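Local atomic coordinates of inactive poly [ADP-ribose] polymerase RCD1 (Arabidopsis thaliana, PDB entry 5NGO), a protein that belongs to the poly(ADP-ribose) polymerase family but is described as inactive, and is bound by the downy mildew effector HaRxL106, which thereby suppresses plant immunity. Residues G19-L23 and D104-A110; I38-R42 and V77-G81; F46-V50 and C126-M130; A141-S145 and V165-N169. One frame throughout, in Å; residues are numbered along the deposited sequence.

Contact 1 (G19-L23 and D104-A110)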
loop_
_atom_site.group_PDB
_atom_site.type_symbol
_atom_site.label_atom_id
_atom_site.label_comp_id
_atom_site.label_asym_id
_atom_site.label_seq_id
_atom_site.Cartn_x
_atom_site.Cartn_y
_atom_site.Cartn_z
ATOM N N GLY A 19 -10.007 6.072 -9.863
ATOM C CA GLY A 19 -8.586 6.357 -9.734
ATOM C C GLY A 19 -7.697 5.986 -10.891
ATOM O O GLY A 19 -6.561 6.423 -10.910
ATOM N N THR A 20 -8.175 5.172 -11.839
ATOM C CA THR A 20 -7.407 4.819 -13.045
ATOM C C THR A 20 -8.044 5.353 -14.327
ATOM O O THR A 20 -7.616 4.981 -15.434
ATOM C CB THR A 20 -7.240 3.276 -13.178
ATOM O OG1 THR A 20 -8.531 2.641 -13.149
ATOM C CG2 THR A 20 -6.366 2.731 -12.060
ATOM N N ALA A 21 -9.037 6.233 -14.205
ATOM C CA ALA A 21 -9.790 6.751 -15.379
ATOM C C ALA A 21 -8.906 7.407 -16.444
ATOM O O ALA A 21 -9.143 7.241 -17.634
ATOM C CB ALA A 21 -10.865 7.731 -14.925
ATOM N N SER A 22 -7.882 8.142 -16.008
ATOM C CA SER A 22 -6.917 8.782 -16.917
ATOM C C SER A 22 -6.178 7.832 -17.872
ATOM O O SER A 22 -5.660 8.287 -18.884
ATOM C CB SER A 22 -5.891 9.624 -16.127
ATOM O OG SER A 22 -5.284 8.904 -15.041
ATOM N N LEU A 23 -6.116 6.539 -17.552
ATOM C CA LEU A 23 -5.446 5.550 -18.406
ATOM C C LEU A 23 -6.353 4.972 -19.501
ATOM O O LEU A 23 -5.869 4.221 -20.352
ATOM C CB LEU A 23 -4.889 4.402 -17.559
ATOM C CG LEU A 23 -3.990 4.796 -16.376
ATOM C CD1 LEU A 23 -3.648 3.560 -15.558
ATOM C CD2 LEU A 23 -2.731 5.525 -16.829
ATOM N N ASP A 104 -6.470 7.745 -4.055
ATOM C CA ASP A 104 -7.098 8.314 -5.254
ATOM C C ASP A 104 -6.160 8.358 -6.476
ATOM O O ASP A 104 -6.548 8.867 -7.514
ATOM C CB ASP A 104 -7.710 9.689 -4.950
ATOM C CG ASP A 104 -6.684 10.715 -4.456
ATOM O OD1 ASP A 104 -5.535 10.339 -4.109
ATOM O OD2 ASP A 104 -7.025 11.913 -4.428
ATOM N N CYS A 105 -4.968 7.756 -6.358
ATOM C CA CYS A 105 -3.915 7.833 -7.376
ATOM C C CYS A 105 -3.431 6.514 -7.972
ATOM O O CYS A 105 -2.301 6.457 -8.443
ATOM C CB CYS A 105 -2.678 8.497 -6.759
ATOM S SG CYS A 105 -2.963 10.200 -6.346
ATOM N N PRO A 106 -4.263 5.460 -7.999
ATOM C CA PRO A 106 -3.695 4.220 -8.555
ATOM C C PRO A 106 -3.202 4.301 -10.022
ATOM O O PRO A 106 -2.363 3.483 -10.400
ATOM C CB PRO A 106 -4.831 3.207 -8.399
ATOM C CG PRO A 106 -6.073 4.023 -8.305
ATOM C CD PRO A 106 -5.692 5.321 -7.686
ATOM N N TYR A 107 -3.668 5.284 -10.815
ATOM C CA TYR A 107 -3.112 5.525 -12.169
ATOM C C TYR A 107 -1.591 5.647 -12.190
ATOM O O TYR A 107 -0.948 5.311 -13.191
ATOM C CB TYR A 107 -3.708 6.777 -12.859
ATOM C CG TYR A 107 -3.334 8.117 -12.236
ATOM C CD1 TYR A 107 -2.149 8.780 -12.599
ATOM C CD2 TYR A 107 -4.160 8.729 -11.307
ATOM C CE1 TYR A 107 -1.801 9.995 -12.034
ATOM C CE2 TYR A 107 -3.821 9.962 -10.730
ATOM C CZ TYR A 107 -2.642 10.588 -11.102
ATOM O OH TYR A 107 -2.280 11.791 -10.545
ATOM N N PHE A 108 -1.041 6.157 -11.085
ATOM C CA PHE A 108 0.385 6.419 -10.927
ATOM C C PHE A 108 1.247 5.152 -10.995
ATOM O O PHE A 108 2.350 5.190 -11.514
ATOM C CB PHE A 108 0.606 7.126 -9.577
ATOM C CG PHE A 108 1.740 8.085 -9.544
ATOM C CD1 PHE A 108 1.562 9.406 -9.915
ATOM C CD2 PHE A 108 2.984 7.673 -9.070
ATOM C CE1 PHE A 108 2.627 10.320 -9.826
ATOM C CE2 PHE A 108 4.054 8.573 -8.977
ATOM C CZ PHE A 108 3.873 9.893 -9.357
ATOM N N SER A 109 0.759 4.045 -10.441
ATOM C CA SER A 109 1.551 2.813 -10.356
ATOM C C SER A 109 0.920 1.579 -11.036
ATOM O O SER A 109 1.489 0.481 -10.975
ATOM C CB SER A 109 1.875 2.525 -8.891
ATOM O OG SER A 109 0.710 2.357 -8.111
ATOM N N ALA A 110 -0.213 1.761 -11.718
ATOM C CA ALA A 110 -0.889 0.670 -12.425
ATOM C C ALA A 110 0.010 -0.057 -13.430
ATOM O O ALA A 110 0.014 -1.287 -13.481
ATOM C CB ALA A 110 -2.143 1.174 -13.113
#
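Gly19 O accepts the hydrogen bond of Tyr107 N at 3.1 Å, and this backbone bond is the polar link between 19-23 and 104-110. It is bent, with an N-H...O angle of 142°, and the amide approaches from above the carbonyl plane rather than along a lone pair. The same oxygen is hemmed in by carbon: Pro106 CD lies 3.5 Å from Gly19 O, and the tyrosine ring brings CD2 to 3.4 Å from Gly19 O, so that the carbonyl sits at the ring's edge, close to its plane. Because Gly19 carries no side chain, the proline ring can settle against its backbone, with Pro106 CD 3.7 Å from Gly19 CA. Thr20 adds its methyl, CG2, which meets the proline at about a right angle, while its hydroxyl OG1 turns back to bond Phe16 O in the preceding helix. Tyr107 CB points at the other segment, and CG, held between the backbone N and the carbonyl carbon (chi1 68°), turns the ring so that its CD2 edge meets Gly19 O; Ser22 OG lies 3.4 Å from Tyr107 CB. Further along, Leu23 reaches across with one branch, CD1 resting 3.7 Å from Ala110 CB, and with CG against Tyr107 CB. The contact illustrates how two loops can be joined by a single backbone hydrogen bond and a row of small apolar contacts. It ties the turn that leaves helix 9-19 to the loop following strand 98-102, and Pro106 continues the packing inward onto Trp66 of strand 62-68 and Met123 of strand 121-129.

Contact 2 (I38-R42 and V77-G81)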
loop_
_atom_site.group_PDB
_atom_site.type_symbol
_atom_site.label_atom_id
_atom_site.label_comp_id
_atom_site.label_asym_id
_atom_site.label_seq_id
_atom_site.Cartn_x
_atom_site.Cartn_y
_atom_site.Cartn_z
ATOM N N ILE A 38 -4.573 -16.844 9.259
ATOM C CA ILE A 38 -3.368 -16.029 9.297
ATOM C C ILE A 38 -3.689 -14.568 9.015
ATOM O O ILE A 38 -3.179 -13.694 9.703
ATOM C CB ILE A 38 -2.272 -16.553 8.333
ATOM C CG1 ILE A 38 -1.768 -17.916 8.820
ATOM C CG2 ILE A 38 -1.085 -15.583 8.267
ATOM C CD1 ILE A 38 -0.862 -18.617 7.832
ATOM N N ALA A 39 -4.526 -14.306 8.010
ATOM C CA ALA A 39 -4.971 -12.937 7.730
ATOM C C ALA A 39 -5.679 -12.313 8.926
ATOM O O ALA A 39 -5.454 -11.173 9.231
ATOM C CB ALA A 39 -5.849 -12.893 6.488
ATOM N N GLU A 40 -6.514 -13.069 9.608
ATOM C CA GLU A 40 -7.166 -12.609 10.854
ATOM C C GLU A 40 -6.154 -12.295 11.956
ATOM O O GLU A 40 -6.264 -11.243 12.597
ATOM C CB GLU A 40 -8.197 -13.617 11.351
ATOM C CG GLU A 40 -9.420 -13.665 10.443
ATOM C CD GLU A 40 -10.370 -14.829 10.704
ATOM O OE1 GLU A 40 -10.199 -15.572 11.712
ATOM O OE2 GLU A 40 -11.319 -14.956 9.892
ATOM N N ALA A 41 -5.173 -13.180 12.156
ATOM C CA ALA A 41 -4.128 -12.931 13.145
ATOM C C ALA A 41 -3.288 -11.707 12.771
ATOM O O ALA A 41 -2.927 -10.909 13.642
ATOM C CB ALA A 41 -3.241 -14.154 13.330
ATOM N N ARG A 42 -3.009 -11.553 11.478
ATOM C CA ARG A 42 -2.276 -10.390 10.976
ATOM C C ARG A 42 -3.062 -9.086 11.108
ATOM O O ARG A 42 -2.472 -8.040 11.338
ATOM C CB ARG A 42 -1.827 -10.617 9.530
ATOM C CG ARG A 42 -0.947 -9.494 8.994
ATOM C CD ARG A 42 -0.099 -9.908 7.823
ATOM N NE ARG A 42 0.977 -10.827 8.217
ATOM C CZ ARG A 42 2.117 -10.488 8.828
ATOM N NH1 ARG A 42 2.372 -9.220 9.161
ATOM N NH2 ARG A 42 2.999 -11.442 9.131
ATOM N N VAL A 77 2.311 -13.513 0.841
ATOM C CA VAL A 77 2.229 -12.226 1.570
ATOM C C VAL A 77 1.722 -12.210 3.004
ATOM O O VAL A 77 2.225 -11.490 3.753
ATOM C CB VAL A 77 1.468 -11.168 0.736
ATOM C CG1 VAL A 77 -0.044 -11.309 0.893
ATOM C CG2 VAL A 77 1.926 -9.759 1.090
ATOM N N MET A 78 0.779 -13.088 3.357
ATOM C CA MET A 78 0.196 -13.105 4.703
ATOM C C MET A 78 1.063 -13.757 5.766
ATOM O O MET A 78 1.174 -13.224 6.860
ATOM C CB MET A 78 -1.202 -13.740 4.691
ATOM C CG MET A 78 -2.247 -12.818 4.007
ATOM S SD MET A 78 -2.760 -11.518 5.206
ATOM C CE MET A 78 -2.748 -10.054 4.175
ATOM N N MET A 79 1.650 -14.906 5.468
ATOM C CA MET A 79 2.355 -15.705 6.492
ATOM C C MET A 79 3.768 -15.183 6.805
ATOM O O MET A 79 4.133 -15.075 7.977
ATOM C CB MET A 79 2.418 -17.172 6.056
ATOM C CG MET A 79 2.747 -18.149 7.182
ATOM S SD MET A 79 2.100 -19.809 6.946
ATOM C CE MET A 79 2.356 -20.147 5.196
ATOM N N GLN A 80 4.533 -14.858 5.771
ATOM C CA GLN A 80 5.926 -14.449 5.928
ATOM C C GLN A 80 6.152 -12.925 5.912
ATOM O O GLN A 80 7.251 -12.462 6.175
ATOM C CB GLN A 80 6.795 -15.141 4.874
ATOM C CG GLN A 80 6.697 -16.657 4.905
ATOM C CD GLN A 80 6.738 -17.245 3.520
ATOM O OE1 GLN A 80 5.979 -18.163 3.186
ATOM N NE2 GLN A 80 7.660 -16.749 2.698
ATOM N N GLY A 81 5.107 -12.156 5.619
ATOM C CA GLY A 81 5.166 -10.695 5.583
ATOM C C GLY A 81 5.383 -10.018 4.229
ATOM O O GLY A 81 5.307 -10.651 3.163
#
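Ile38 and Ala39, in the first turn of helix 37-57, face Met79 and Met78 of the short, weakly bonded helix 77-80, with the CA atoms of Ala39 and Met78 6.0 Å apart. At Gly81 the chain leaves helical geometry with a positive phi of 96°, where a side chain would be jammed against the preceding carbonyl. The polar bond across the interface goes to the backbone: Arg42 NE donates to Met78 O at 2.8 Å, with an N-H...O angle of 148°, lying in the carbonyl plane on a lone pair. The arginine gets there by running out from its helix with CG opposite the backbone N and then turning at chi3 (-71°). This carries the guanidinium past the methionine carbonyl, and Gly81 CA lies over one of its faces, towards the rim. Met78 folds back so that its sulfur SD rests 3.6 Å from Ala39 CB, while Arg42 CD passes the same sulfur at 4.1 Å. Ile38 uses both branches: CG2 packs 4.0 Å from Met78 CB, and CD1 presses closely on Met79 SD, 3.3 Å away. Phe34, in the loop before helix 37-57, touches Ala39 and Met78, and Phe175 of strand 174-182 touches both Arg42 and Met78, so the start of helix 37-57 and helix 77-80 both pack against strand 174-182 through these side chains.

Contact 3 (F46-V50 and C126-M130)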
loop_
_atom_site.group_PDB
_atom_site.type_symbol
_atom_site.label_atom_id
_atom_site.label_comp_id
_atom_site.label_asym_id
_atom_site.label_seq_id
_atom_site.Cartn_x
_atom_site.Cartn_y
_atom_site.Cartn_z
ATOM N N PHE A 46 -1.993 -5.777 13.369
ATOM C CA PHE A 46 -2.140 -4.424 12.812
ATOM C C PHE A 46 -3.019 -3.544 13.706
ATOM O O PHE A 46 -2.639 -2.416 13.997
ATOM C CB PHE A 46 -2.725 -4.519 11.377
ATOM C CG PHE A 46 -2.969 -3.194 10.709
ATOM C CD1 PHE A 46 -1.963 -2.563 9.999
ATOM C CD2 PHE A 46 -4.223 -2.587 10.761
ATOM C CE1 PHE A 46 -2.184 -1.339 9.364
ATOM C CE2 PHE A 46 -4.452 -1.369 10.126
ATOM C CZ PHE A 46 -3.425 -0.752 9.430
ATOM N N GLN A 47 -4.166 -4.057 14.153
ATOM C CA GLN A 47 -5.077 -3.286 15.015
ATOM C C GLN A 47 -4.495 -2.968 16.391
ATOM O O GLN A 47 -4.862 -1.953 16.984
ATOM C CB GLN A 47 -6.451 -3.971 15.131
ATOM C CG GLN A 47 -7.301 -3.730 13.888
ATOM C CD GLN A 47 -8.566 -4.576 13.822
ATOM O OE1 GLN A 47 -8.677 -5.641 14.443
ATOM N NE2 GLN A 47 -9.528 -4.119 13.012
ATOM N N LYS A 48 -3.572 -3.798 16.879
ATOM C CA LYS A 48 -2.832 -3.456 18.099
ATOM C C LYS A 48 -1.831 -2.340 17.849
ATOM O O LYS A 48 -1.660 -1.486 18.703
ATOM C CB LYS A 48 -2.122 -4.660 18.700
ATOM C CG LYS A 48 -3.041 -5.530 19.517
ATOM C CD LYS A 48 -3.553 -4.905 20.830
ATOM C CE LYS A 48 -4.791 -5.674 21.220
ATOM N NZ LYS A 48 -5.466 -5.040 22.389
ATOM N N GLN A 49 -1.170 -2.349 16.699
ATOM C CA GLN A 49 -0.284 -1.245 16.339
ATOM C C GLN A 49 -1.062 0.067 16.163
ATOM O O GLN A 49 -0.533 1.139 16.468
ATOM C CB GLN A 49 0.524 -1.575 15.069
ATOM C CG GLN A 49 1.548 -0.522 14.666
ATOM C CD GLN A 49 2.618 -0.343 15.742
ATOM O OE1 GLN A 49 3.349 -1.279 16.073
ATOM N NE2 GLN A 49 2.739 0.886 16.240
ATOM N N VAL A 50 -2.310 -0.022 15.684
ATOM C CA VAL A 50 -3.195 1.142 15.567
ATOM C C VAL A 50 -3.427 1.750 16.950
ATOM O O VAL A 50 -3.270 2.955 17.119
ATOM C CB VAL A 50 -4.551 0.783 14.879
ATOM C CG1 VAL A 50 -5.559 1.928 14.986
ATOM C CG2 VAL A 50 -4.335 0.435 13.414
ATOM N N CYS A 126 -4.170 -1.724 0.628
ATOM C CA CYS A 126 -3.696 -1.884 2.005
ATOM C C CYS A 126 -4.242 -0.814 2.943
ATOM O O CYS A 126 -4.542 0.303 2.515
ATOM C CB CYS A 126 -2.189 -1.753 2.047
ATOM S SG CYS A 126 -1.289 -2.963 1.092
ATOM N N ARG A 127 -4.369 -1.185 4.208
ATOM C CA ARG A 127 -4.499 -0.213 5.293
ATOM C C ARG A 127 -3.082 0.107 5.724
ATOM O O ARG A 127 -2.280 -0.801 5.902
ATOM C CB ARG A 127 -5.238 -0.802 6.484
ATOM C CG ARG A 127 -6.546 -1.477 6.163
ATOM C CD ARG A 127 -7.402 -1.621 7.399
ATOM N NE ARG A 127 -8.524 -2.520 7.184
ATOM C CZ ARG A 127 -9.358 -2.938 8.139
ATOM N NH1 ARG A 127 -9.217 -2.534 9.399
ATOM N NH2 ARG A 127 -10.379 -3.730 7.813
ATOM N N VAL A 128 -2.772 1.391 5.849
ATOM C CA VAL A 128 -1.457 1.846 6.268
ATOM C C VAL A 128 -1.622 2.782 7.450
ATOM O O VAL A 128 -2.421 3.726 7.403
ATOM C CB VAL A 128 -0.714 2.600 5.150
ATOM C CG1 VAL A 128 0.701 2.936 5.581
ATOM C CG2 VAL A 128 -0.720 1.791 3.860
ATOM N N ILE A 129 -0.846 2.518 8.497
ATOM C CA ILE A 129 -0.745 3.410 9.652
ATOM C C ILE A 129 0.323 4.441 9.322
ATOM O O ILE A 129 1.521 4.171 9.411
ATOM C CB ILE A 129 -0.357 2.645 10.919
ATOM C CG1 ILE A 129 -1.437 1.608 11.263
ATOM C CG2 ILE A 129 -0.158 3.602 12.089
ATOM C CD1 ILE A 129 -0.965 0.545 12.249
ATOM N N MET A 130 -0.122 5.629 8.930
ATOM C CA MET A 130 0.797 6.690 8.548
ATOM C C MET A 130 1.259 7.501 9.753
ATOM O O MET A 130 2.340 8.081 9.706
ATOM C CB MET A 130 0.155 7.591 7.497
ATOM C CG MET A 130 0.073 6.933 6.122
ATOM S SD MET A 130 1.630 6.358 5.451
ATOM C CE MET A 130 2.628 7.818 5.445
#
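Helix-on-sheet packing, a basic element of the PARP catalytic fold, is represented here by Phe46 and Val50 of helix 37-57 lying on Arg127 and Ile129 of strand 121-129. The two segment axes come within 9.7 Å and run in broadly the same direction, 31° apart. Alternation along the strand sorts its side chains: Arg127 and Ile129 rise towards the helix, whereas Val128 points to the other side of the sheet. Phe46 and Ile129 extend from opposite directions and overlap. With CG opposite its backbone N (chi1 178°), the phenylalanine drops its ring onto the strand, and Ile129 CD1 lies over one ring face, 4.0 Å from the Phe46 ring centroid, in a CH-pi contact displaced towards the rim. The far end of the ring reaches the strand backbone and the root of the arginine, with Phe46 CE1 3.5 Å from Arg127 O and Phe46 CZ 3.5 Å from Arg127 CB. The isoleucine methyl is gripped further by Val50 CG2, 3.6 Å from Ile129 CD1, and by Gln49 CG, also 3.6 Å from Ile129 CD1. Gln49 bends away beyond CG, and its NE2 bonds Thr53 one helical turn on. Arg127 runs out extended beside the ring, its guanidinium nearly perpendicular to it, and forms a salt bridge with Glu177 of strand 174-182. The chemistry is therefore divided: dispersion between ring, aliphatic branches and backbone joins helix to strand, while the arginine's charge is met within the sheet and its CB and CD lie against Phe46.

Contact 4 (A141-S145 and V165-N169); sequences AQFFS and VWNIN
The indole of Trp166 lies flat beneath the backbone of 143-145: Phe144 C stands 3.6 Å above the Trp166 ring plane, over its centre, and Ser145 N is 3.4 Å above the same plane, shifted towards the rim. At the benzo end, Trp166 CE3 comes within 3.4 Å of Phe143 C, while the Gln142 side chain approaches the six-membered ring obliquely, its CD 3.6 Å from Trp166 CH2, with the amide turned 22° from the indole plane. Away from the tryptophan, the edge of the Phe144 ring points at the face of Phe143, placing Phe144 CD1 over the centre of that ring. Gln142 reaches its place through a fully extended chain (chi1 -168°), from which NE2 donates to Phe144 O at 2.8 Å with an N-H...O angle of 157°. The acceptor lies almost in the amide plane, and Glu134 OE1 takes a second bond from the same nitrogen. This double hold fixes the rotation of the amide and braces the turn of 142-144. Ser145 N and Trp166 NE1 are 3.4 Å apart, but both are donors and make no bond. The contact brings the loop between strands 134-135 and 153-154 onto the loop that follows strand 162-165, at the domain surface. What unites the segments is thus the packing of the 144-145 backbone on the indole face, with the Gln142 carboxamide set obliquely at its benzo end.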
loop_
_atom_site.group_PDB
_atom_site.type_symbol
_atom_site.label_atom_id
_atom_site.label_comp_id
_atom_site.label_asym_id
_atom_site.label_seq_id
_atom_site.Cartn_x
_atom_site.Cartn_y
_atom_site.Cartn_z
ATOM N N ALA A 141 19.220 8.524 0.408
ATOM C CA ALA A 141 19.774 7.599 1.405
ATOM C C ALA A 141 18.912 7.394 2.661
ATOM O O ALA A 141 19.375 6.746 3.596
ATOM C CB ALA A 141 21.167 8.071 1.813
ATOM N N GLN A 142 17.691 7.937 2.712
ATOM C CA GLN A 142 16.865 7.797 3.923
ATOM C C GLN A 142 16.241 6.402 3.930
ATOM O O GLN A 142 15.687 5.960 2.927
ATOM C CB GLN A 142 15.780 8.883 4.015
ATOM C CG GLN A 142 15.097 8.971 5.374
ATOM C CD GLN A 142 14.172 10.171 5.538
ATOM O OE1 GLN A 142 14.068 11.007 4.652
ATOM N NE2 GLN A 142 13.503 10.265 6.689
ATOM N N PHE A 143 16.393 5.695 5.048
ATOM C CA PHE A 143 15.754 4.385 5.263
ATOM C C PHE A 143 14.973 4.315 6.584
ATOM O O PHE A 143 14.411 3.269 6.915
ATOM C CB PHE A 143 16.779 3.241 5.140
ATOM C CG PHE A 143 17.924 3.315 6.123
ATOM C CD1 PHE A 143 18.999 4.177 5.901
ATOM C CD2 PHE A 143 17.955 2.486 7.244
ATOM C CE1 PHE A 143 20.060 4.249 6.796
ATOM C CE2 PHE A 143 19.023 2.536 8.135
ATOM C CZ PHE A 143 20.079 3.420 7.912
ATOM N N PHE A 144 14.895 5.436 7.300
ATOM C CA PHE A 144 14.091 5.526 8.495
ATOM C C PHE A 144 13.595 6.950 8.750
ATOM O O PHE A 144 14.000 7.897 8.093
ATOM C CB PHE A 144 14.829 4.937 9.708
ATOM C CG PHE A 144 16.066 5.699 10.129
ATOM C CD1 PHE A 144 17.309 5.373 9.590
ATOM C CD2 PHE A 144 15.992 6.734 11.069
ATOM C CE1 PHE A 144 18.469 6.058 9.988
ATOM C CE2 PHE A 144 17.147 7.423 11.458
ATOM C CZ PHE A 144 18.381 7.087 10.919
ATOM N N SER A 145 12.675 7.066 9.699
ATOM C CA SER A 145 12.098 8.328 10.116
ATOM C C SER A 145 13.152 9.417 10.319
ATOM O O SER A 145 14.116 9.225 11.049
ATOM C CB SER A 145 11.347 8.120 11.429
ATOM O OG SER A 145 10.646 9.289 11.786
ATOM N N VAL A 165 6.686 3.659 3.610
ATOM C CA VAL A 165 6.693 3.016 4.919
ATOM C C VAL A 165 8.086 2.428 5.106
ATOM O O VAL A 165 8.552 1.638 4.267
ATOM C CB VAL A 165 5.617 1.928 5.017
ATOM C CG1 VAL A 165 5.752 1.143 6.304
ATOM C CG2 VAL A 165 4.241 2.551 4.895
ATOM N N TRP A 166 8.752 2.818 6.198
ATOM C CA TRP A 166 10.157 2.391 6.444
ATOM C C TRP A 166 10.221 0.891 6.720
ATOM O O TRP A 166 9.263 0.308 7.217
ATOM C CB TRP A 166 10.787 3.164 7.603
ATOM C CG TRP A 166 10.618 4.635 7.455
ATOM C CD1 TRP A 166 9.866 5.469 8.247
ATOM C CD2 TRP A 166 11.142 5.446 6.400
ATOM N NE1 TRP A 166 9.924 6.747 7.765
ATOM C CE2 TRP A 166 10.693 6.760 6.628
ATOM C CE3 TRP A 166 11.955 5.185 5.289
ATOM C CZ2 TRP A 166 11.047 7.823 5.793
ATOM C CZ3 TRP A 166 12.304 6.230 4.456
ATOM C CH2 TRP A 166 11.852 7.541 4.712
ATOM N N ASN A 167 11.354 0.273 6.397
ATOM C CA ASN A 167 11.512 -1.182 6.526
ATOM C C ASN A 167 11.136 -1.709 7.905
ATOM O O ASN A 167 10.413 -2.695 7.995
ATOM C CB ASN A 167 12.923 -1.609 6.135
ATOM C CG ASN A 167 13.123 -1.615 4.620
ATOM O OD1 ASN A 167 12.280 -1.132 3.864
ATOM N ND2 ASN A 167 14.246 -2.154 4.166
ATOM N N ILE A 168 11.563 -1.020 8.948
ATOM C CA ILE A 168 11.230 -1.371 10.327
ATOM C C ILE A 168 9.711 -1.477 10.590
ATOM O O ILE A 168 9.267 -2.258 11.426
ATOM C CB ILE A 168 11.895 -0.411 11.373
ATOM C CG1 ILE A 168 11.494 1.071 11.204
ATOM C CG2 ILE A 168 13.403 -0.590 11.433
ATOM C CD1 ILE A 168 11.586 1.860 12.483
ATOM N N ASN A 169 8.921 -0.704 9.853
ATOM C CA ASN A 169 7.478 -0.633 10.054
ATOM C C ASN A 169 6.669 -1.526 9.108
ATOM O O ASN A 169 5.452 -1.575 9.233
ATOM C CB ASN A 169 7.024 0.821 9.885
ATOM C CG ASN A 169 7.588 1.753 10.963
ATOM O OD1 ASN A 169 7.942 1.324 12.059
ATOM N ND2 ASN A 169 7.679 3.037 10.641
#

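How the contacts relate
Contacts 2 and 3 share helix 37-57 and lie 13 Å apart between centres, contact 2 near its start and contact 3 further along; their segments alternate in the chain. Contact 3 touches contact 4 by side-chain packing on the sheet face turned away from helix 37-57, Val128 CG1 lying 3.6 Å from Val165 CG2. Contact 4 comes last along the chain. Contact 1 is remote from them all, about 27 Å from contact 2 and 24 Å from contact 3 between centres, on the opposite side of the chain's centre from both. In this PARP-like domain, contacts 2 and 3 seat helix 37-57 beside the mixed sheet, while contacts 1 and 4 each join two loops.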